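Local structure of glucanase (Clostridium thermocellum, 5GXX) at residues 196-201 against 222-227; 239-244 against 248-253; 367-370 against 376-379. The protein probably hydrolyses internal beta-1,4-glucosidic bonds of cellulose as a cellulosomal endoglucanase of glycoside hydrolase family 9. The protein carries 1 engineered substitution. All coordinates share one frame; numbering follows the deposited sequence.

Contact 1: 196-201 against 222-227. Engineered in segment 222-227: Thr225 (natural residue Ile). With CA (calcium ion), chain C.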
loop_
_atom_site.group_PDB
_atom_site.type_symbol
_atom_site.label_atom_id
_atom_site.label_comp_id
_atom_site.label_asym_id
_atom_site.label_seq_id
_atom_site.Cartn_x
_atom_site.Cartn_y
_atom_site.Cartn_z
ATOM N N GLY A 196 39.816 -13.435 24.929
ATOM C CA GLY A 196 40.113 -12.578 26.066
ATOM C C GLY A 196 41.076 -11.474 25.675
ATOM O O GLY A 196 41.344 -11.242 24.488
ATOM N N PHE A 197 41.617 -10.811 26.692
ATOM C CA PHE A 197 42.386 -9.590 26.479
ATOM C C PHE A 197 43.880 -9.716 26.809
ATOM O O PHE A 197 44.644 -8.789 26.538
ATOM C CB PHE A 197 41.739 -8.431 27.256
ATOM C CG PHE A 197 41.795 -8.621 28.751
ATOM C CD1 PHE A 197 43.016 -8.525 29.404
ATOM C CD2 PHE A 197 40.667 -8.976 29.482
ATOM C CE1 PHE A 197 43.122 -8.723 30.769
ATOM C CE2 PHE A 197 40.765 -9.199 30.865
ATOM C CZ PHE A 197 41.996 -9.083 31.501
ATOM N N TRP A 198 44.311 -10.844 27.372
ATOM C CA TRP A 198 45.730 -11.004 27.687
ATOM C C TRP A 198 46.628 -10.966 26.446
ATOM O O TRP A 198 47.740 -10.425 26.493
ATOM C CB TRP A 198 45.992 -12.258 28.530
ATOM C CG TRP A 198 45.304 -12.239 29.871
ATOM C CD1 TRP A 198 44.271 -13.037 30.269
ATOM C CD2 TRP A 198 45.594 -11.377 30.980
ATOM N NE1 TRP A 198 43.902 -12.732 31.563
ATOM C CE2 TRP A 198 44.696 -11.712 32.018
ATOM C CE3 TRP A 198 46.523 -10.348 31.194
ATOM C CZ2 TRP A 198 44.707 -11.063 33.259
ATOM C CZ3 TRP A 198 46.538 -9.706 32.440
ATOM C CH2 TRP A 198 45.630 -10.066 33.445
ATOM N N ASP A 199 46.173 -11.552 25.342
ATOM C CA ASP A 199 46.954 -11.490 24.112
ATOM C C ASP A 199 47.140 -10.068 23.568
ATOM O O ASP A 199 48.224 -9.742 23.091
ATOM C CB ASP A 199 46.333 -12.390 23.030
ATOM C CG ASP A 199 44.847 -12.115 22.822
ATOM O OD1 ASP A 199 44.033 -12.565 23.659
ATOM O OD2 ASP A 199 44.486 -11.456 21.821
ATOM N N GLU A 200 46.118 -9.218 23.647
ATOM C CA GLU A 200 46.281 -7.823 23.232
ATOM C C GLU A 200 47.283 -7.088 24.123
ATOM O O GLU A 200 48.062 -6.260 23.648
ATOM C CB GLU A 200 44.957 -7.049 23.240
ATOM C CG GLU A 200 43.959 -7.398 22.140
ATOM C CD GLU A 200 43.222 -8.692 22.379
ATOM O OE1 GLU A 200 43.354 -9.256 23.492
ATOM O OE2 GLU A 200 42.498 -9.149 21.460
ATOM N N LEU A 201 47.247 -7.362 25.423
ATOM C CA LEU A 201 48.228 -6.705 26.294
ATOM C C LEU A 201 49.649 -7.142 25.963
ATOM O O LEU A 201 50.558 -6.314 25.973
ATOM C CB LEU A 201 47.928 -6.906 27.788
ATOM C CG LEU A 201 46.603 -6.337 28.286
ATOM C CD1 LEU A 201 46.468 -6.723 29.776
ATOM C CD2 LEU A 201 46.556 -4.819 28.107
ATOM N N GLU A 222 56.419 -10.308 29.176
ATOM C CA GLU A 222 56.760 -11.639 29.676
ATOM C C GLU A 222 55.848 -12.100 30.811
ATOM O O GLU A 222 55.567 -13.293 30.927
ATOM C CB GLU A 222 58.252 -11.741 30.003
ATOM C CG GLU A 222 59.113 -11.470 28.776
ATOM C CD GLU A 222 60.527 -11.997 28.872
ATOM O OE1 GLU A 222 61.377 -11.308 29.490
ATOM O OE2 GLU A 222 60.794 -13.083 28.306
ATOM N N SER A 223 55.312 -11.150 31.573
ATOM C CA SER A 223 54.359 -11.429 32.643
ATOM C C SER A 223 52.988 -11.901 32.152
ATOM O O SER A 223 52.221 -12.508 32.902
ATOM C CB SER A 223 54.199 -10.194 33.537
ATOM O OG SER A 223 53.189 -9.311 33.076
ATOM N N TYR A 224 52.658 -11.612 30.896
ATOM C CA TYR A 224 51.348 -11.980 30.367
ATOM C C TYR A 224 51.300 -13.403 29.826
ATOM O O TYR A 224 50.209 -13.966 29.711
ATOM C CB TYR A 224 50.897 -11.026 29.257
ATOM C CG TYR A 224 50.770 -9.576 29.665
ATOM C CD1 TYR A 224 49.961 -9.190 30.730
ATOM C CD2 TYR A 224 51.436 -8.585 28.954
ATOM C CE1 TYR A 224 49.848 -7.852 31.095
ATOM C CE2 TYR A 224 51.322 -7.245 29.309
ATOM C CZ TYR A 224 50.533 -6.887 30.383
ATOM O OH TYR A 224 50.422 -5.546 30.717
ATOM N N THR A 225 52.453 -13.982 29.503
ATOM C CA THR A 225 52.447 -15.284 28.830
ATOM C C THR A 225 51.753 -16.411 29.601
ATOM O O THR A 225 51.024 -17.189 28.998
ATOM C CB THR A 225 53.831 -15.726 28.290
ATOM O OG1 THR A 225 54.784 -15.804 29.357
ATOM C CG2 THR A 225 54.333 -14.744 27.246
ATOM N N PRO A 226 51.912 -16.480 30.938
ATOM C CA PRO A 226 51.196 -17.509 31.698
ATOM C C PRO A 226 49.679 -17.339 31.755
ATOM O O PRO A 226 48.978 -18.282 32.120
ATOM C CB PRO A 226 51.787 -17.375 33.107
ATOM C CG PRO A 226 53.130 -16.785 32.866
ATOM C CD PRO A 226 52.872 -15.774 31.806
ATOM N N LYS A 227 49.184 -16.160 31.386
ATOM C CA LYS A 227 47.752 -15.855 31.330
ATOM C C LYS A 227 47.100 -16.182 29.979
ATOM O O LYS A 227 45.869 -16.162 29.827
ATOM C CB LYS A 227 47.527 -14.376 31.665
ATOM C CG LYS A 227 48.182 -13.930 32.982
ATOM C CD LYS A 227 47.587 -14.649 34.193
ATOM C CE LYS A 227 46.121 -14.297 34.429
ATOM N NZ LYS A 227 45.602 -14.945 35.670
HETATM CA CA CA C . 42.221 -11.283 22.342
HETATM O O HOH W 1 39.998 -10.961 22.042
#
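Trp198 and Tyr224 mark the closest backbone approach, their CA atoms 6.3 Å apart, where the first turn of helix 198-212 meets the last part of helix 215-224 and the 3-10 segment 225-227. No hydrogen bond spans the two segments; the contact is made by two CH-pi placements and an aromatic edge. Lys227 lies over one face of the Trp198 indole: its CB is 3.6 Å from the centroid of the five-membered ring and only 11° off the normal. Folds at chi2 (-64°) and chi3 (-65°) bring the lysine chain back along the rim of the six-membered ring, where CE comes to 3.7 Å from Trp198 CZ2. Phe197 covers the opposite indole face with CE1, so the indole is sandwiched. At its edge, Trp198 CE3 meets Tyr224 CD1 at 3.7 Å, the two side chains crossing at about a right angle. Tyr224 in turn offers a face to Leu201, whose CB stands 3.8 Å from the ring centroid, while CD1 of Leu201 rests against Tyr224 CE1. The phenol oxygen is held outside the pair, by Asp176 of helix 162-178. Away from this apolar seam, the loop residue Gly196 and the first helical turn hold a calcium ion between them: Gly196 O binds at 2.3 Å, Asp199 and Glu200 each chelate through both carboxylate oxygens, and a water adds a sixth ligand. Ser195 and Asp246 complete an eight-coordinate site at a helix start, within the helical (alpha/alpha)6 barrel of family 9 catalytic domains.

Contact 2: 239-244 against 248-253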
loop_
_atom_site.group_PDB
_atom_site.type_symbol
_atom_site.label_atom_id
_atom_site.label_comp_id
_atom_site.label_asym_id
_atom_site.label_seq_id
_atom_site.Cartn_x
_atom_site.Cartn_y
_atom_site.Cartn_z
ATOM N N TYR A 239 48.214 -22.913 20.210
ATOM C CA TYR A 239 48.905 -22.723 18.932
ATOM C C TYR A 239 48.122 -23.109 17.675
ATOM O O TYR A 239 48.554 -22.757 16.576
ATOM C CB TYR A 239 50.248 -23.460 18.921
ATOM C CG TYR A 239 50.152 -24.963 19.005
ATOM C CD1 TYR A 239 49.959 -25.596 20.237
ATOM C CD2 TYR A 239 50.243 -25.756 17.866
ATOM C CE1 TYR A 239 49.842 -26.977 20.311
ATOM C CE2 TYR A 239 50.133 -27.133 17.927
ATOM C CZ TYR A 239 49.952 -27.738 19.165
ATOM O OH TYR A 239 49.844 -29.106 19.241
ATOM N N GLN A 240 46.997 -23.803 17.847
ATOM C CA GLN A 240 46.213 -24.365 16.738
ATOM C C GLN A 240 45.137 -23.381 16.261
ATOM O O GLN A 240 43.932 -23.663 16.299
ATOM C CB GLN A 240 45.607 -25.708 17.149
ATOM C CG GLN A 240 46.629 -26.761 17.534
ATOM C CD GLN A 240 46.002 -28.105 17.829
ATOM O OE1 GLN A 240 44.800 -28.318 17.635
ATOM N NE2 GLN A 240 46.825 -29.028 18.309
ATOM N N TRP A 241 45.594 -22.200 15.860
ATOM C CA TRP A 241 44.731 -21.194 15.270
ATOM C C TRP A 241 45.651 -20.236 14.505
ATOM O O TRP A 241 46.846 -20.510 14.383
ATOM C CB TRP A 241 43.858 -20.515 16.346
ATOM C CG TRP A 241 42.626 -19.854 15.776
ATOM C CD1 TRP A 241 42.382 -18.514 15.689
ATOM C CD2 TRP A 241 41.466 -20.507 15.236
ATOM N NE1 TRP A 241 41.151 -18.285 15.125
ATOM C CE2 TRP A 241 40.579 -19.491 14.809
ATOM C CE3 TRP A 241 41.089 -21.847 15.066
ATOM C CZ2 TRP A 241 39.328 -19.772 14.247
ATOM C CZ3 TRP A 241 39.851 -22.125 14.467
ATOM C CH2 TRP A 241 38.992 -21.087 14.062
ATOM N N ALA A 242 45.095 -19.146 13.985
ATOM C CA ALA A 242 45.837 -18.108 13.281
ATOM C C ALA A 242 45.930 -16.821 14.088
ATOM O O ALA A 242 44.986 -16.431 14.774
ATOM C CB ALA A 242 45.179 -17.769 11.946
ATOM N N HIS A 243 47.059 -16.139 13.924
ATOM C CA HIS A 243 47.148 -14.710 14.178
ATOM C C HIS A 243 45.995 -14.025 13.453
ATOM O O HIS A 243 45.810 -14.233 12.259
ATOM C CB HIS A 243 48.468 -14.230 13.592
ATOM C CG HIS A 243 48.846 -12.840 13.988
ATOM N ND1 HIS A 243 49.519 -12.570 15.161
ATOM C CD2 HIS A 243 48.649 -11.647 13.377
ATOM C CE1 HIS A 243 49.717 -11.265 15.250
ATOM N NE2 HIS A 243 49.209 -10.681 14.178
ATOM N N CYS A 244 45.232 -13.207 14.175
ATOM C CA CYS A 244 44.092 -12.520 13.582
ATOM C C CYS A 244 43.600 -11.386 14.474
ATOM O O CYS A 244 44.133 -11.162 15.570
ATOM C CB CYS A 244 42.954 -13.524 13.369
ATOM S SG CYS A 244 42.265 -14.221 14.916
ATOM N N CYS A 248 46.452 -11.874 18.645
ATOM C CA CYS A 248 47.769 -11.592 18.099
ATOM C C CYS A 248 48.903 -12.212 18.909
ATOM O O CYS A 248 50.064 -11.862 18.700
ATOM C CB CYS A 248 47.964 -10.074 17.983
ATOM S SG CYS A 248 47.034 -9.289 16.658
ATOM N N HIS A 249 48.621 -13.137 19.829
ATOM C CA HIS A 249 49.717 -13.719 20.613
ATOM C C HIS A 249 50.715 -14.483 19.763
ATOM O O HIS A 249 51.898 -14.509 20.087
ATOM C CB HIS A 249 49.318 -14.533 21.862
ATOM C CG HIS A 249 48.883 -15.943 21.592
ATOM N ND1 HIS A 249 47.573 -16.260 21.314
ATOM C CD2 HIS A 249 49.552 -17.122 21.651
ATOM C CE1 HIS A 249 47.459 -17.572 21.181
ATOM N NE2 HIS A 249 48.651 -18.118 21.356
ATOM N N TYR A 250 50.221 -15.077 18.679
ATOM C CA TYR A 250 51.049 -15.859 17.756
ATOM C C TYR A 250 52.208 -15.008 17.245
ATOM O O TYR A 250 53.377 -15.381 17.366
ATOM C CB TYR A 250 50.207 -16.400 16.579
ATOM C CG TYR A 250 48.963 -17.104 17.090
ATOM C CD1 TYR A 250 49.023 -18.432 17.498
ATOM C CD2 TYR A 250 47.747 -16.427 17.218
ATOM C CE1 TYR A 250 47.902 -19.079 18.005
ATOM C CE2 TYR A 250 46.626 -17.067 17.738
ATOM C CZ TYR A 250 46.715 -18.382 18.136
ATOM O OH TYR A 250 45.624 -19.028 18.669
ATOM N N GLY A 251 51.882 -13.851 16.678
ATOM C CA GLY A 251 52.879 -12.927 16.149
ATOM C C GLY A 251 53.725 -12.334 17.258
ATOM O O GLY A 251 54.925 -12.116 17.061
ATOM N N ALA A 252 53.118 -12.073 18.418
ATOM C CA ALA A 252 53.885 -11.541 19.542
ATOM C C ALA A 252 54.987 -12.498 19.997
ATOM O O ALA A 252 56.079 -12.051 20.327
ATOM C CB ALA A 252 52.965 -11.160 20.688
ATOM N N MET A 253 54.714 -13.803 20.005
ATOM C CA MET A 253 55.703 -14.810 20.384
ATOM C C MET A 253 56.882 -14.820 19.400
ATOM O O MET A 253 58.050 -14.950 19.796
ATOM C CB MET A 253 55.065 -16.201 20.498
ATOM C CG MET A 253 53.992 -16.348 21.601
ATOM S SD MET A 253 54.586 -16.126 23.309
ATOM C CE MET A 253 55.180 -17.778 23.660
#
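With CG of His243 anti to its own nitrogen (chi1 -169°), the imidazole reaches the start of helix 249-260, while Tyr250, its CG opposite the carbonyl carbon (chi1 -51°), extends its ring the other way along the incoming loop. ND1 of His243 accepts the amide of Gly251 at 3.1 Å from Gly251 N; the nitrogen sits tilted from the imidazole plane and the N-H is bent, so the geometry is serviceable rather than ideal. Because Gly251 carries no side chain, the imidazole can lie directly against the helix backbone. Next to ND1, the CE1-NE2 side of the ring meets Cys248, the N-cap residue: His243 CE1 is 3.5 Å from Cys248 CB, and Cys248 SG lies 4.0 Å from the ring centroid, obliquely placed. This loop-to-helix turn belongs to the helical barrel of the family 9 domain, and helix 301-318 backs it, with Glu308 accepting the amide of His243. Tyr250 lies between loop and helix: Trp241 O sits above one ring face and His249 CE1 above the other, both offset toward the rim, while Tyr239 CA abuts the edge, 3.9 Å from Tyr250 CE1. Beside the ring, Ala242 O approaches Tyr250 CE2 to 3.4 Å, and at its far end Tyr250 OH touches Trp241 CB at 3.3 Å. Trp241 O is itself bonded to Trp276 NE1 of helix 263-276.

Contact 3: 367-370 against 376-379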
loop_
_atom_site.group_PDB
_atom_site.type_symbol
_atom_site.label_atom_id
_atom_site.label_comp_id
_atom_site.label_asym_id
_atom_site.label_seq_id
_atom_site.Cartn_x
_atom_site.Cartn_y
_atom_site.Cartn_z
ATOM N N HIS A 367 29.490 -2.258 -5.452
ATOM C CA HIS A 367 28.361 -2.740 -6.232
ATOM C C HIS A 367 27.631 -1.589 -6.924
ATOM O O HIS A 367 27.440 -1.630 -8.145
ATOM C CB HIS A 367 27.434 -3.542 -5.317
ATOM C CG HIS A 367 26.199 -4.056 -5.987
ATOM N ND1 HIS A 367 25.002 -4.202 -5.316
ATOM C CD2 HIS A 367 25.967 -4.449 -7.263
ATOM C CE1 HIS A 367 24.089 -4.670 -6.149
ATOM N NE2 HIS A 367 24.650 -4.829 -7.336
ATOM N N GLY A 368 27.212 -0.606 -6.132
ATOM C CA GLY A 368 26.543 0.566 -6.678
ATOM C C GLY A 368 25.075 0.358 -7.004
ATOM O O GLY A 368 24.633 0.716 -8.092
ATOM N N THR A 369 24.311 -0.224 -6.082
ATOM C CA THR A 369 22.872 -0.259 -6.285
ATOM C C THR A 369 22.189 1.098 -6.060
ATOM O O THR A 369 22.773 2.053 -5.530
ATOM C CB THR A 369 22.214 -1.356 -5.440
ATOM O OG1 THR A 369 20.880 -1.574 -5.914
ATOM C CG2 THR A 369 22.194 -0.942 -3.974
ATOM N N TRP A 370 20.928 1.171 -6.489
ATOM C CA TRP A 370 20.071 2.313 -6.194
ATOM C C TRP A 370 18.820 1.930 -5.423
ATOM O O TRP A 370 18.032 2.810 -5.042
ATOM C CB TRP A 370 19.671 3.062 -7.471
ATOM C CG TRP A 370 19.132 2.183 -8.580
ATOM C CD1 TRP A 370 17.814 1.952 -8.887
ATOM C CD2 TRP A 370 19.900 1.395 -9.498
ATOM N NE1 TRP A 370 17.722 1.112 -9.985
ATOM C CE2 TRP A 370 18.988 0.743 -10.362
ATOM C CE3 TRP A 370 21.279 1.211 -9.706
ATOM C CZ2 TRP A 370 19.403 -0.108 -11.394
ATOM C CZ3 TRP A 370 21.689 0.365 -10.737
ATOM C CH2 TRP A 370 20.755 -0.296 -11.560
ATOM N N ILE A 376 20.521 -6.380 -8.218
ATOM C CA ILE A 376 20.413 -5.297 -9.195
ATOM C C ILE A 376 21.274 -4.137 -8.699
ATOM O O ILE A 376 21.073 -3.694 -7.558
ATOM C CB ILE A 376 18.942 -4.863 -9.400
ATOM C CG1 ILE A 376 18.145 -5.990 -10.082
ATOM C CG2 ILE A 376 18.897 -3.578 -10.213
ATOM C CD1 ILE A 376 16.626 -5.770 -10.156
ATOM N N PRO A 377 22.268 -3.696 -9.503
ATOM C CA PRO A 377 22.630 -4.199 -10.837
ATOM C C PRO A 377 23.292 -5.579 -10.794
ATOM O O PRO A 377 23.857 -5.975 -9.765
ATOM C CB PRO A 377 23.594 -3.132 -11.375
ATOM C CG PRO A 377 24.223 -2.565 -10.124
ATOM C CD PRO A 377 23.086 -2.527 -9.130
ATOM N N GLU A 378 23.165 -6.325 -11.889
ATOM C CA GLU A 378 23.674 -7.695 -11.904
ATOM C C GLU A 378 25.194 -7.777 -12.007
ATOM O O GLU A 378 25.784 -8.809 -11.677
ATOM C CB GLU A 378 23.006 -8.522 -13.005
ATOM C CG GLU A 378 23.294 -8.044 -14.410
ATOM C CD GLU A 378 22.706 -8.946 -15.484
ATOM O OE1 GLU A 378 21.712 -9.658 -15.216
ATOM O OE2 GLU A 378 23.261 -8.933 -16.606
ATOM N N LYS A 379 25.815 -6.695 -12.469
ATOM C CA LYS A 379 27.272 -6.544 -12.465
ATOM C C LYS A 379 27.639 -5.371 -11.578
ATOM O O LYS A 379 26.927 -4.365 -11.543
ATOM C CB LYS A 379 27.811 -6.292 -13.882
ATOM C CG LYS A 379 27.707 -7.502 -14.790
ATOM C CD LYS A 379 28.085 -7.144 -16.224
ATOM C CE LYS A 379 27.911 -8.353 -17.142
ATOM N NZ LYS A 379 29.059 -9.303 -17.063
#
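His367 NE2 donates to Pro377 O at 2.8 Å, in a bond that is close to straight (163°) and lies both in the imidazole plane and in the carbonyl plane, on a lone pair of the oxygen. CG of His367 is anti to the backbone nitrogen (chi1 178°), which sends the ring out to that carbonyl. The second ring nitrogen, ND1, is bonded to Trp122 NE1, so both nitrogens are satisfied and the rotation of the ring is fixed. Pro377 O has a second donor in Arg360 NH1. Thr369 supplies the other bond between the segments: its OG1 donates to Ile376 O at 2.7 Å, from a position tilted 20° out of that carbonyl plane. The same hydroxyl accepts the amide of Leu371, a tie into the short loop joining the two segments. His367 closes helix 364-367 of the family 9 domain, Gly368 leaves it with positive phi, and the rest of both segments is irregular chain before helix 412-429; the peptide Ile376-Pro377 is cis. That isomer places Ile376 O on the same side as Pro377 CD, allowing carbonyl and ring to face residues 367-370 together. Pro377 CD consequently lies 3.3 Å from His367 NE2 and 3.6 Å from Trp370 CZ3. The indole crosses the proline obliquely, and its CZ2 meets Ile376 CG2 at 3.7 Å. Gly368 O, which packs against Pro377 CD, accepts from Arg381 NH1, and Arg381 also pairs with the backbone of His367.

Contacts 1 and 2 are neighbours, with centres 12 Å apart, and flank the calcium site, three of whose ligands lie in contact 1. One of these, Asp199, sets its CB 3.9 Å from CB of His249 in contact 2, and Asp246, another ligand, lies in the short link between 239-244 and 248-253; the Cys248 side chain is about 7 Å from the ion. A further touch joins CG2 of the engineered Thr225 to Met253 SD at 4.2 Å. Contact 3 stands apart, its centre 45 Å from that of contact 1 and 38 Å from that of contact 2, across the chain's centre. There Trp370 meets Arg470 and Tyr548, next to strands 460-469 and 549-557 of the C-terminal beta-sheet region.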